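Local coordinates for TfuA domain-containing protein (Methanosarcina acetivorans, PDB 6XP8), which takes part in peptide backbone thioamidation, probably as a partner of a YcaO enzyme, at residues A3-G8 and L205-V210; V94-E99 and V196-Q201; V126-I131 and A151-A156; R132-A137 and L188-N193. All blocks are in the same frame, centred on the assembly; numbering follows the deposited sequence.

The four contacts are spread through the molecule, from the parallel sheet to the helical part. Contact 1 is buried and wholly apolar, with helix 198-215 laid on strand 3-6. Contact 2 uses the first turn of that same helix and touches contact 1 through V94; it is greasy in the middle but has a lysine at its surface edge and carboxylates at its helix starts. Contacts 3 and 4 share helix 128-140, which meets helix 146-157 in the one and helix 181-193 in the other; their centres lie about 10 Å apart. Contact 3 is aliphatic and mostly buried, whereas contact 4, only partly buried, brings in an aromatic edge and a thiol.

Contact 1: A3-G8 and L205-V210; sequences AVIFTG and LVLETV
L207 is the first residue of 205-210 to touch the strand, and does so through its far end: its CD2 methyl meets I5 CG2 at 4.0 Å, the two side chains slanting past each other. T209 takes no part in the contact with the strand; its OG1 folds back on its own helix to donate to L205 O at 2.9 Å. That carbonyl also accepts from T209 N, the two donors coming from opposite faces of its plane. V210 makes the larger share on the helix side, ahead of L207. With CG1 anti to the backbone N (chi1 172°), both of its methyls face the strand, and I5 CD1 ends against the pair, 3.7 Å from V210 CG1 and equally far from V210 CG2. The same CG1 also takes the methyl of A3, with A3 CB at 3.7 Å. Strand 3-6 and helix segment 205-210 run nearly antiparallel, at 168°, with their axes 10.4 Å apart. Because the strand is extended, A3 and I5 point to the helix and V4 away. Helix 198-215 packs against one face of the parallel sheet, touching side chains of strands 3-6, 23-25, 43-46 and 71-74.

Contact 2: V94-E99 and V196-Q201; sequences VGKVYE and VDIKRQ
I198 and K96 make the tight part of this contact. I198 CG1 stands anti to its backbone N (chi1 -166°), which carries CD1 out to the first carbons of the lysine: I198 CD1 lies 3.7 Å from K96 CG and 3.9 Å from K96 CB, the two side chains crossing at about a right angle. The fit is looser on the other branch, where I198 CG2 is 4.3 Å from V97 CG2. Both I198 and V97 are buried, V97 also leaning on A80 and V112 and I198 on V129. The solvent side belongs to K96. Its chain bends at chi2 (-74°), and beyond CG it turns away from the isoleucine, leaving only the aliphatic base of an exposed side chain in the contact. Polar groups hold the two helix starts instead. D202 accepts from K96 N through OD1 and from V97 N through OD2, gripping the first turn after G95. On the partner, D197 OD1 accepts from R200 N at 3.1 Å, the donor lying well above the carboxylate plane. Two helix beginnings thus meet side by side, one of them with a classic aspartate N-cap three residues before the N-H it accepts from.

Contact 3: V126-I131 and A151-A156; sequences VPLVNI and ALLDLA
A156 N donates to L152 O at 3.0 Å, a regular helical bond; the A156 methyl points toward helix 128-140. That methyl is the centre of the contact. I131 CG2 comes to 3.8 Å from A156 CB, and L128 CD1 lies 3.9 Å from the same A156 CB, so one small side chain is met by branches from two successive turns of the facing helix. Each branch is placed by its first torsion: I131 CG2 is anti to the backbone N (chi1 -66°), and L128 has its CG anti to the backbone N (chi1 -171°), which carries CD1 over to the partner although the side chain does not leave the backbone in that direction. L128 CD1 also reaches L153 CD1, at a more relaxed 4.4 Å. With only a methyl on A156, the backbones can come close, and the CA atoms of L128 and A156 are 7.1 Å apart.

Other elements close off the surroundings. L153 continues onto R132 and L135, one turn further along helix 128-140, and A156 is covered also by L169 of helix 166-175. On a different side of helix 128-140, the buried amide of N130 is satisfied at both ends, its ND2 donating to D197 and E195 and its OD1 accepting from K199 N.

The CA of L128 lies nearest that of A156, and the CA of I131 nearest that of L153, so the register runs backwards: helices 128-140 and 146-157, joined by a short connection, form a roughly antiparallel helical hairpin with a small aliphatic seam.

Contact 4: R132-A137 and L188-N193; sequences RETLKA and LDFCLN
The F190 ring meets helix 132-137 with its edge. The A137 methyl lies in the plane of the ring, with A137 CB 3.7 Å from F190 CZ, and the backbone carbonyl of T134 is also at the rim, T134 O standing 3.7 Å from F190 CE2. An aromatic C-H edge carries partial positive charge, so its approach to that carbonyl oxygen is probably mildly favourable. F190 CG is anti to the backbone N (chi1 177°), which extends the ring from its own helix across to the partner; T141 and L143, just past the end of helix 128-140, touch it as well. With an alanine here, the edge beside A137 is likely to be left with a gap and the T134 carbonyl without its aromatic neighbour.

Next to the ring, the closest backbone approach brings the CA atoms of T134 and C191 to 6.6 Å. Here T134 CG2 packs on C191 SG at 3.7 Å. The threonine divides its labour: the methyl goes to the thiol, while OG1 is hydrogen-bonded to N130 O, V196 N and Y166 OH, so a buried hydroxyl is held by three groups at once and its methyl is fixed in place. C191 in turn touches Y166, which ties helix 166-175 to the same spot.

The axes of segments 132-137 and 188-193 pass 10.3 Å apart at 126°, an inclined crossing of roughly opposed directions. It joins two helices that are not consecutive in the chain, helix 128-140 and helix 181-193, as neighbours in the helical bundle standing beside the parallel sheet.

Contact 1: A3-G8 and L205-V210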
loop_
_atom_site.group_PDB
_atom_site.type_symbol
_atom_site.label_atom_id
_atom_site.label_comp_id
_atom_site.label_asym_id
_atom_site.label_seq_id
_atom_site.Cartn_x
_atom_site.Cartn_y
_atom_site.Cartn_z
ATOM N N ALA A 3 13.323 16.284 -1.161
ATOM C CA ALA A 3 12.211 15.346 -1.331
ATOM C C ALA A 3 11.213 15.399 -0.182
ATOM O O ALA A 3 11.593 15.566 0.980
ATOM C CB ALA A 3 12.723 13.928 -1.505
ATOM N N VAL A 4 9.938 15.254 -0.535
ATOM C CA VAL A 4 8.848 15.083 0.426
ATOM C C VAL A 4 8.145 13.743 0.151
ATOM O O VAL A 4 7.850 13.416 -1.002
ATOM C CB VAL A 4 7.889 16.314 0.450
ATOM C CG1 VAL A 4 7.263 16.588 -0.915
ATOM C CG2 VAL A 4 6.821 16.170 1.525
ATOM N N ILE A 5 7.926 12.963 1.211
ATOM C CA ILE A 5 7.308 11.628 1.105
ATOM C C ILE A 5 6.075 11.529 1.992
ATOM O O ILE A 5 6.141 11.793 3.193
ATOM C CB ILE A 5 8.291 10.485 1.491
ATOM C CG1 ILE A 5 9.641 10.609 0.770
ATOM C CG2 ILE A 5 7.658 9.105 1.299
ATOM C CD1 ILE A 5 9.591 10.400 -0.725
ATOM N N PHE A 6 4.956 11.133 1.392
ATOM C CA PHE A 6 3.713 10.938 2.129
ATOM C C PHE A 6 3.551 9.459 2.441
ATOM O O PHE A 6 3.289 8.656 1.540
ATOM C CB PHE A 6 2.527 11.481 1.329
ATOM C CG PHE A 6 2.636 12.950 1.019
ATOM C CD1 PHE A 6 2.142 13.898 1.915
ATOM C CD2 PHE A 6 3.243 13.388 -0.159
ATOM C CE1 PHE A 6 2.248 15.259 1.639
ATOM C CE2 PHE A 6 3.363 14.748 -0.433
ATOM C CZ PHE A 6 2.856 15.684 0.465
ATOM N N THR A 7 3.739 9.107 3.715
ATOM C CA THR A 7 3.687 7.709 4.174
ATOM C C THR A 7 3.337 7.629 5.675
ATOM O O THR A 7 2.872 8.618 6.253
ATOM C CB THR A 7 4.953 6.891 3.749
ATOM O OG1 THR A 7 4.695 5.486 3.871
ATOM C CG2 THR A 7 6.209 7.266 4.540
ATOM N N GLY A 8 3.532 6.462 6.288
ATOM C CA GLY A 8 3.168 6.246 7.685
ATOM C C GLY A 8 2.437 4.939 7.895
ATOM O O GLY A 8 2.586 4.315 8.951
ATOM N N LEU A 205 10.749 0.362 -2.207
ATOM C CA LEU A 205 11.051 0.656 -3.610
ATOM C C LEU A 205 10.778 2.113 -4.000
ATOM O O LEU A 205 11.553 2.690 -4.762
ATOM C CB LEU A 205 10.335 -0.315 -4.559
ATOM C CG LEU A 205 10.804 -1.773 -4.633
ATOM C CD1 LEU A 205 9.909 -2.540 -5.594
ATOM C CD2 LEU A 205 12.267 -1.890 -5.038
ATOM N N VAL A 206 9.708 2.704 -3.459
ATOM C CA VAL A 206 9.410 4.132 -3.685
ATOM C C VAL A 206 10.538 4.997 -3.115
ATOM O O VAL A 206 11.040 5.896 -3.797
ATOM C CB VAL A 206 8.034 4.559 -3.114
ATOM C CG1 VAL A 206 7.807 6.053 -3.295
ATOM C CG2 VAL A 206 6.913 3.777 -3.782
ATOM N N LEU A 207 10.943 4.693 -1.882
ATOM C CA LEU A 207 12.028 5.410 -1.201
ATOM C C LEU A 207 13.321 5.366 -2.006
ATOM O O LEU A 207 13.986 6.388 -2.171
ATOM C CB LEU A 207 12.251 4.848 0.207
ATOM C CG LEU A 207 11.099 4.963 1.213
ATOM C CD1 LEU A 207 11.538 4.359 2.532
ATOM C CD2 LEU A 207 10.606 6.402 1.406
ATOM N N GLU A 208 13.637 4.189 -2.544
ATOM C CA GLU A 208 14.863 3.981 -3.321
ATOM C C GLU A 208 14.813 4.700 -4.669
ATOM O O GLU A 208 15.834 5.222 -5.121
ATOM C CB GLU A 208 15.179 2.483 -3.449
ATOM C CG GLU A 208 15.552 1.876 -2.094
ATOM C CD GLU A 208 15.726 0.364 -2.074
ATOM O OE1 GLU A 208 15.078 -0.363 -2.861
ATOM O OE2 GLU A 208 16.512 -0.105 -1.220
ATOM N N THR A 209 13.626 4.748 -5.283
ATOM C CA THR A 209 13.397 5.497 -6.534
ATOM C C THR A 209 13.530 7.008 -6.311
ATOM O O THR A 209 14.198 7.700 -7.096
ATOM C CB THR A 209 12.032 5.140 -7.178
ATOM O OG1 THR A 209 12.010 3.742 -7.470
ATOM C CG2 THR A 209 11.807 5.902 -8.482
ATOM N N VAL A 210 12.907 7.504 -5.239
ATOM C CA VAL A 210 13.015 8.917 -4.850
ATOM C C VAL A 210 14.485 9.280 -4.586
ATOM O O VAL A 210 14.967 10.308 -5.068
ATOM C CB VAL A 210 12.098 9.261 -3.645
ATOM C CG1 VAL A 210 12.373 10.664 -3.127
ATOM C CG2 VAL A 210 10.631 9.139 -4.038
#

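Contact 2: V94-E99 and V196-Q201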
loop_
_atom_site.group_PDB
_atom_site.type_symbol
_atom_site.label_atom_id
_atom_site.label_comp_id
_atom_site.label_asym_id
_atom_site.label_seq_id
_atom_site.Cartn_x
_atom_site.Cartn_y
_atom_site.Cartn_z
ATOM N N VAL A 94 6.172 2.459 -9.247
ATOM C CA VAL A 94 7.135 1.407 -8.872
ATOM C C VAL A 94 6.476 0.383 -7.954
ATOM O O VAL A 94 5.576 0.723 -7.180
ATOM C CB VAL A 94 8.446 1.946 -8.214
ATOM C CG1 VAL A 94 9.235 2.837 -9.163
ATOM C CG2 VAL A 94 8.170 2.684 -6.915
ATOM N N GLY A 95 6.931 -0.862 -8.053
ATOM C CA GLY A 95 6.478 -1.931 -7.174
ATOM C C GLY A 95 5.380 -2.792 -7.764
ATOM O O GLY A 95 4.796 -2.455 -8.798
ATOM N N LYS A 96 5.086 -3.895 -7.078
ATOM C CA LYS A 96 4.135 -4.906 -7.562
ATOM C C LYS A 96 2.679 -4.426 -7.590
ATOM O O LYS A 96 1.937 -4.741 -8.532
ATOM C CB LYS A 96 4.257 -6.206 -6.748
ATOM C CG LYS A 96 5.641 -6.860 -6.769
ATOM C CD LYS A 96 5.984 -7.547 -8.086
ATOM C CE LYS A 96 7.214 -8.435 -7.942
ATOM N NZ LYS A 96 7.789 -8.856 -9.254
ATOM N N VAL A 97 2.276 -3.662 -6.573
ATOM C CA VAL A 97 0.898 -3.155 -6.488
ATOM C C VAL A 97 0.607 -2.257 -7.697
ATOM O O VAL A 97 -0.438 -2.397 -8.335
ATOM C CB VAL A 97 0.593 -2.455 -5.134
ATOM C CG1 VAL A 97 -0.847 -1.969 -5.083
ATOM C CG2 VAL A 97 0.833 -3.404 -3.966
ATOM N N TYR A 98 1.551 -1.372 -8.026
ATOM C CA TYR A 98 1.461 -0.550 -9.230
ATOM C C TYR A 98 1.322 -1.409 -10.496
ATOM O O TYR A 98 0.442 -1.154 -11.321
ATOM C CB TYR A 98 2.673 0.381 -9.361
ATOM C CG TYR A 98 2.834 0.954 -10.759
ATOM C CD1 TYR A 98 1.910 1.872 -11.275
ATOM C CD2 TYR A 98 3.903 0.554 -11.571
ATOM C CE1 TYR A 98 2.050 2.384 -12.563
ATOM C CE2 TYR A 98 4.059 1.069 -12.852
ATOM C CZ TYR A 98 3.134 1.975 -13.341
ATOM O OH TYR A 98 3.301 2.479 -14.613
ATOM N N GLU A 99 2.206 -2.399 -10.640
ATOM C CA GLU A 99 2.182 -3.325 -11.778
ATOM C C GLU A 99 0.827 -4.018 -11.942
ATOM O O GLU A 99 0.293 -4.078 -13.055
ATOM C CB GLU A 99 3.308 -4.355 -11.664
ATOM C CG GLU A 99 4.698 -3.778 -11.914
ATOM C CD GLU A 99 5.835 -4.666 -11.426
ATOM O OE1 GLU A 99 5.600 -5.830 -11.020
ATOM O OE2 GLU A 99 6.989 -4.189 -11.454
ATOM N N VAL A 196 3.809 -11.873 3.814
ATOM C CA VAL A 196 4.375 -11.256 2.620
ATOM C C VAL A 196 3.796 -9.841 2.603
ATOM O O VAL A 196 2.671 -9.614 2.133
ATOM C CB VAL A 196 4.034 -12.037 1.328
ATOM C CG1 VAL A 196 4.724 -11.417 0.117
ATOM C CG2 VAL A 196 4.417 -13.510 1.460
ATOM N N ASP A 197 4.569 -8.916 3.165
ATOM C CA ASP A 197 4.176 -7.522 3.331
ATOM C C ASP A 197 4.554 -6.760 2.064
ATOM O O ASP A 197 5.570 -6.041 2.006
ATOM C CB ASP A 197 4.834 -6.933 4.592
ATOM C CG ASP A 197 4.219 -5.598 5.029
ATOM O OD1 ASP A 197 3.508 -4.935 4.231
ATOM O OD2 ASP A 197 4.474 -5.194 6.186
ATOM N N ILE A 198 3.724 -6.941 1.043
ATOM C CA ILE A 198 3.988 -6.362 -0.271
ATOM C C ILE A 198 3.907 -4.835 -0.251
ATOM O O ILE A 198 4.650 -4.173 -0.974
ATOM C CB ILE A 198 3.131 -7.008 -1.398
ATOM C CG1 ILE A 198 3.663 -6.631 -2.794
ATOM C CG2 ILE A 198 1.646 -6.675 -1.274
ATOM C CD1 ILE A 198 5.049 -7.165 -3.100
ATOM N N LYS A 199 3.029 -4.290 0.590
ATOM C CA LYS A 199 2.939 -2.834 0.758
ATOM C C LYS A 199 4.242 -2.246 1.290
ATOM O O LYS A 199 4.708 -1.231 0.772
ATOM C CB LYS A 199 1.763 -2.445 1.648
ATOM C CG LYS A 199 0.411 -2.659 0.990
ATOM C CD LYS A 199 -0.660 -1.878 1.736
ATOM C CE LYS A 199 -0.997 -0.567 1.057
ATOM N NZ LYS A 199 -2.026 0.176 1.841
ATOM N N ARG A 200 4.838 -2.902 2.288
ATOM C CA ARG A 200 6.111 -2.446 2.857
ATOM C C ARG A 200 7.252 -2.549 1.845
ATOM O O ARG A 200 8.075 -1.638 1.736
ATOM C CB ARG A 200 6.458 -3.253 4.110
ATOM C CG ARG A 200 7.713 -2.783 4.819
ATOM C CD ARG A 200 8.063 -3.680 5.998
ATOM N NE ARG A 200 9.168 -3.107 6.768
ATOM C CZ ARG A 200 9.027 -2.192 7.724
ATOM N NH1 ARG A 200 7.821 -1.739 8.056
ATOM N NH2 ARG A 200 10.100 -1.729 8.355
ATOM N N GLN A 201 7.295 -3.654 1.102
ATOM C CA GLN A 201 8.364 -3.870 0.125
ATOM C C GLN A 201 8.257 -2.874 -1.014
ATOM O O GLN A 201 9.266 -2.333 -1.459
ATOM C CB GLN A 201 8.388 -5.315 -0.383
ATOM C CG GLN A 201 8.841 -6.288 0.707
ATOM C CD GLN A 201 8.799 -7.739 0.281
ATOM O OE1 GLN A 201 7.826 -8.196 -0.330
ATOM N NE2 GLN A 201 9.851 -8.485 0.619
#

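Contact 3: V126-I131 and A151-A156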
loop_
_atom_site.group_PDB
_atom_site.type_symbol
_atom_site.label_atom_id
_atom_site.label_comp_id
_atom_site.label_asym_id
_atom_site.label_seq_id
_atom_site.Cartn_x
_atom_site.Cartn_y
_atom_site.Cartn_z
ATOM N N VAL A 126 -5.361 -5.320 7.844
ATOM C CA VAL A 126 -4.442 -5.869 6.850
ATOM C C VAL A 126 -4.976 -5.559 5.442
ATOM O O VAL A 126 -6.151 -5.830 5.161
ATOM C CB VAL A 126 -4.268 -7.400 7.023
ATOM C CG1 VAL A 126 -3.275 -7.958 6.016
ATOM C CG2 VAL A 126 -3.814 -7.735 8.436
ATOM N N PRO A 127 -4.119 -5.001 4.556
ATOM C CA PRO A 127 -4.565 -4.736 3.188
ATOM C C PRO A 127 -4.783 -6.029 2.416
ATOM O O PRO A 127 -4.058 -7.011 2.628
ATOM C CB PRO A 127 -3.404 -3.945 2.586
ATOM C CG PRO A 127 -2.209 -4.410 3.344
ATOM C CD PRO A 127 -2.679 -4.713 4.730
ATOM N N LEU A 128 -5.788 -6.020 1.546
ATOM C CA LEU A 128 -6.114 -7.169 0.713
ATOM C C LEU A 128 -4.934 -7.681 -0.119
ATOM O O LEU A 128 -4.773 -8.891 -0.248
ATOM C CB LEU A 128 -7.328 -6.869 -0.177
ATOM C CG LEU A 128 -7.976 -7.994 -0.995
ATOM C CD1 LEU A 128 -8.349 -9.202 -0.140
ATOM C CD2 LEU A 128 -9.208 -7.438 -1.689
ATOM N N VAL A 129 -4.111 -6.772 -0.664
ATOM C CA VAL A 129 -2.898 -7.181 -1.403
ATOM C C VAL A 129 -1.934 -8.055 -0.588
ATOM O O VAL A 129 -1.405 -9.030 -1.123
ATOM C CB VAL A 129 -2.136 -6.010 -2.090
ATOM C CG1 VAL A 129 -2.944 -5.464 -3.263
ATOM C CG2 VAL A 129 -1.762 -4.913 -1.105
ATOM N N ASN A 130 -1.732 -7.704 0.689
ATOM C CA ASN A 130 -0.933 -8.511 1.630
ATOM C C ASN A 130 -1.590 -9.873 1.888
ATOM O O ASN A 130 -0.891 -10.884 1.967
ATOM C CB ASN A 130 -0.718 -7.781 2.969
ATOM C CG ASN A 130 0.375 -6.710 2.917
ATOM O OD1 ASN A 130 0.802 -6.263 1.851
ATOM N ND2 ASN A 130 0.794 -6.260 4.094
ATOM N N ILE A 131 -2.922 -9.890 2.011
ATOM C CA ILE A 131 -3.685 -11.138 2.211
ATOM C C ILE A 131 -3.515 -12.059 0.996
ATOM O O ILE A 131 -3.236 -13.254 1.154
ATOM C CB ILE A 131 -5.184 -10.871 2.540
ATOM C CG1 ILE A 131 -5.318 -10.178 3.904
ATOM C CG2 ILE A 131 -6.007 -12.160 2.521
ATOM C CD1 ILE A 131 -6.640 -9.459 4.130
ATOM N N ALA A 151 -11.443 -20.104 -0.836
ATOM C CA ALA A 151 -12.540 -19.790 0.088
ATOM C C ALA A 151 -12.161 -18.643 1.021
ATOM O O ALA A 151 -12.956 -17.722 1.227
ATOM C CB ALA A 151 -12.961 -21.021 0.884
ATOM N N LEU A 152 -10.941 -18.688 1.560
ATOM C CA LEU A 152 -10.466 -17.644 2.470
ATOM C C LEU A 152 -10.210 -16.317 1.760
ATOM O O LEU A 152 -10.436 -15.247 2.333
ATOM C CB LEU A 152 -9.218 -18.095 3.229
ATOM C CG LEU A 152 -9.446 -19.189 4.280
ATOM C CD1 LEU A 152 -8.103 -19.684 4.788
ATOM C CD2 LEU A 152 -10.334 -18.739 5.434
ATOM N N LEU A 153 -9.740 -16.390 0.518
ATOM C CA LEU A 153 -9.547 -15.189 -0.289
ATOM C C LEU A 153 -10.881 -14.508 -0.613
ATOM O O LEU A 153 -11.011 -13.292 -0.452
ATOM C CB LEU A 153 -8.726 -15.493 -1.548
ATOM C CG LEU A 153 -8.531 -14.381 -2.590
ATOM C CD1 LEU A 153 -7.873 -13.128 -2.012
ATOM C CD2 LEU A 153 -7.723 -14.926 -3.753
ATOM N N ASP A 154 -11.867 -15.296 -1.044
ATOM C CA ASP A 154 -13.226 -14.784 -1.247
ATOM C C ASP A 154 -13.801 -14.143 0.022
ATOM O O ASP A 154 -14.438 -13.085 -0.047
ATOM C CB ASP A 154 -14.156 -15.898 -1.745
ATOM C CG ASP A 154 -15.592 -15.430 -1.903
ATOM O OD1 ASP A 154 -15.879 -14.690 -2.875
ATOM O OD2 ASP A 154 -16.432 -15.794 -1.052
ATOM N N LEU A 155 -13.577 -14.788 1.171
ATOM C CA LEU A 155 -14.003 -14.238 2.462
ATOM C C LEU A 155 -13.362 -12.870 2.714
ATOM O O LEU A 155 -14.057 -11.923 3.092
ATOM C CB LEU A 155 -13.716 -15.213 3.621
ATOM C CG LEU A 155 -14.074 -14.782 5.060
ATOM C CD1 LEU A 155 -15.538 -14.381 5.222
ATOM C CD2 LEU A 155 -13.701 -15.856 6.076
ATOM N N ALA A 156 -12.052 -12.777 2.481
ATOM C CA ALA A 156 -11.305 -11.527 2.687
ATOM C C ALA A 156 -11.838 -10.397 1.799
ATOM O O ALA A 156 -12.059 -9.284 2.280
ATOM C CB ALA A 156 -9.819 -11.744 2.457
#

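Contact 4: R132-A137 and L188-N193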
loop_
_atom_site.group_PDB
_atom_site.type_symbol
_atom_site.label_atom_id
_atom_site.label_comp_id
_atom_site.label_asym_id
_atom_site.label_seq_id
_atom_site.Cartn_x
_atom_site.Cartn_y
_atom_site.Cartn_z
ATOM N N ARG A 132 -3.642 -11.484 -0.204
ATOM C CA ARG A 132 -3.443 -12.210 -1.468
ATOM C C ARG A 132 -2.083 -12.916 -1.506
ATOM O O ARG A 132 -2.007 -14.125 -1.744
ATOM C CB ARG A 132 -3.571 -11.260 -2.671
ATOM C CG ARG A 132 -4.984 -10.763 -2.956
ATOM C CD ARG A 132 -5.021 -9.958 -4.251
ATOM N NE ARG A 132 -6.354 -9.425 -4.559
ATOM C CZ ARG A 132 -7.349 -10.109 -5.129
ATOM N NH1 ARG A 132 -7.207 -11.395 -5.454
ATOM N NH2 ARG A 132 -8.507 -9.499 -5.368
ATOM N N GLU A 133 -1.026 -12.150 -1.227
ATOM C CA GLU A 133 0.349 -12.640 -1.284
ATOM C C GLU A 133 0.691 -13.620 -0.163
ATOM O O GLU A 133 1.460 -14.572 -0.374
ATOM C CB GLU A 133 1.323 -11.461 -1.285
ATOM C CG GLU A 133 1.353 -10.702 -2.604
ATOM C CD GLU A 133 1.813 -11.567 -3.763
ATOM O OE1 GLU A 133 3.015 -11.897 -3.821
ATOM O OE2 GLU A 133 0.973 -11.916 -4.616
ATOM N N THR A 134 0.122 -13.380 1.017
ATOM C CA THR A 134 0.351 -14.234 2.186
ATOM C C THR A 134 -0.391 -15.568 2.048
ATOM O O THR A 134 0.176 -16.612 2.367
ATOM C CB THR A 134 0.038 -13.498 3.509
ATOM O OG1 THR A 134 0.867 -12.331 3.593
ATOM C CG2 THR A 134 0.323 -14.370 4.728
ATOM N N LEU A 135 -1.632 -15.532 1.548
ATOM C CA LEU A 135 -2.369 -16.772 1.243
ATOM C C LEU A 135 -1.710 -17.608 0.145
ATOM O O LEU A 135 -1.727 -18.839 0.214
ATOM C CB LEU A 135 -3.843 -16.501 0.912
ATOM C CG LEU A 135 -4.776 -16.131 2.078
ATOM C CD1 LEU A 135 -6.169 -15.810 1.555
ATOM C CD2 LEU A 135 -4.853 -17.223 3.138
ATOM N N LYS A 136 -1.125 -16.937 -0.852
ATOM C CA LYS A 136 -0.323 -17.609 -1.882
ATOM C C LYS A 136 0.897 -18.319 -1.299
ATOM O O LYS A 136 1.148 -19.479 -1.631
ATOM C CB LYS A 136 0.082 -16.645 -2.998
ATOM C CG LYS A 136 -0.970 -16.534 -4.085
ATOM C CD LYS A 136 -0.734 -15.347 -5.004
ATOM C CE LYS A 136 -1.849 -15.248 -6.035
ATOM N NZ LYS A 136 -1.578 -14.203 -7.059
ATOM N N ALA A 137 1.625 -17.628 -0.420
ATOM C CA ALA A 137 2.784 -18.194 0.282
ATOM C C ALA A 137 2.392 -19.367 1.190
ATOM O O ALA A 137 3.100 -20.375 1.245
ATOM C CB ALA A 137 3.509 -17.120 1.078
ATOM N N LEU A 188 -2.637 -19.208 10.885
ATOM C CA LEU A 188 -2.513 -17.946 11.627
ATOM C C LEU A 188 -1.078 -17.659 12.095
ATOM O O LEU A 188 -0.602 -16.525 11.968
ATOM C CB LEU A 188 -3.501 -17.892 12.800
ATOM C CG LEU A 188 -3.531 -16.632 13.683
ATOM C CD1 LEU A 188 -3.717 -15.349 12.877
ATOM C CD2 LEU A 188 -4.613 -16.764 14.737
ATOM N N ASP A 189 -0.404 -18.681 12.623
ATOM C CA ASP A 189 1.008 -18.578 13.010
ATOM C C ASP A 189 1.884 -18.165 11.828
ATOM O O ASP A 189 2.738 -17.281 11.967
ATOM C CB ASP A 189 1.509 -19.896 13.615
ATOM C CG ASP A 189 0.972 -20.149 15.017
ATOM O OD1 ASP A 189 0.637 -19.180 15.742
ATOM O OD2 ASP A 189 0.890 -21.334 15.404
ATOM N N PHE A 190 1.648 -18.785 10.670
ATOM C CA PHE A 190 2.355 -18.440 9.435
ATOM C C PHE A 190 2.113 -16.992 9.023
ATOM O O PHE A 190 3.060 -16.293 8.662
ATOM C CB PHE A 190 1.978 -19.382 8.281
ATOM C CG PHE A 190 2.630 -19.027 6.968
ATOM C CD1 PHE A 190 3.940 -19.437 6.689
ATOM C CD2 PHE A 190 1.946 -18.271 6.010
ATOM C CE1 PHE A 190 4.546 -19.104 5.487
ATOM C CE2 PHE A 190 2.554 -17.933 4.803
ATOM C CZ PHE A 190 3.854 -18.356 4.539
ATOM N N CYS A 191 0.851 -16.561 9.065
ATOM C CA CYS A 191 0.470 -15.204 8.671
ATOM C C CYS A 191 1.071 -14.137 9.587
ATOM O O CYS A 191 1.418 -13.045 9.128
ATOM C CB CYS A 191 -1.050 -15.066 8.629
ATOM S SG CYS A 191 -1.864 -15.946 7.276
ATOM N N LEU A 192 1.199 -14.464 10.872
ATOM C CA LEU A 192 1.716 -13.515 11.867
ATOM C C LEU A 192 3.239 -13.410 11.900
ATOM O O LEU A 192 3.779 -12.378 12.324
ATOM C CB LEU A 192 1.154 -13.822 13.261
ATOM C CG LEU A 192 -0.336 -13.541 13.510
ATOM C CD1 LEU A 192 -0.752 -14.029 14.890
ATOM C CD2 LEU A 192 -0.712 -12.072 13.326
ATOM N N ASN A 193 3.918 -14.455 11.426
ATOM C CA ASN A 193 5.384 -14.541 11.477
ATOM C C ASN A 193 6.078 -14.474 10.119
ATOM O O ASN A 193 7.267 -14.140 10.043
ATOM C CB ASN A 193 5.807 -15.812 12.221
ATOM C CG ASN A 193 5.374 -15.804 13.676
ATOM O OD1 ASN A 193 5.749 -14.914 14.444
ATOM N ND2 ASN A 193 4.581 -16.794 14.060
#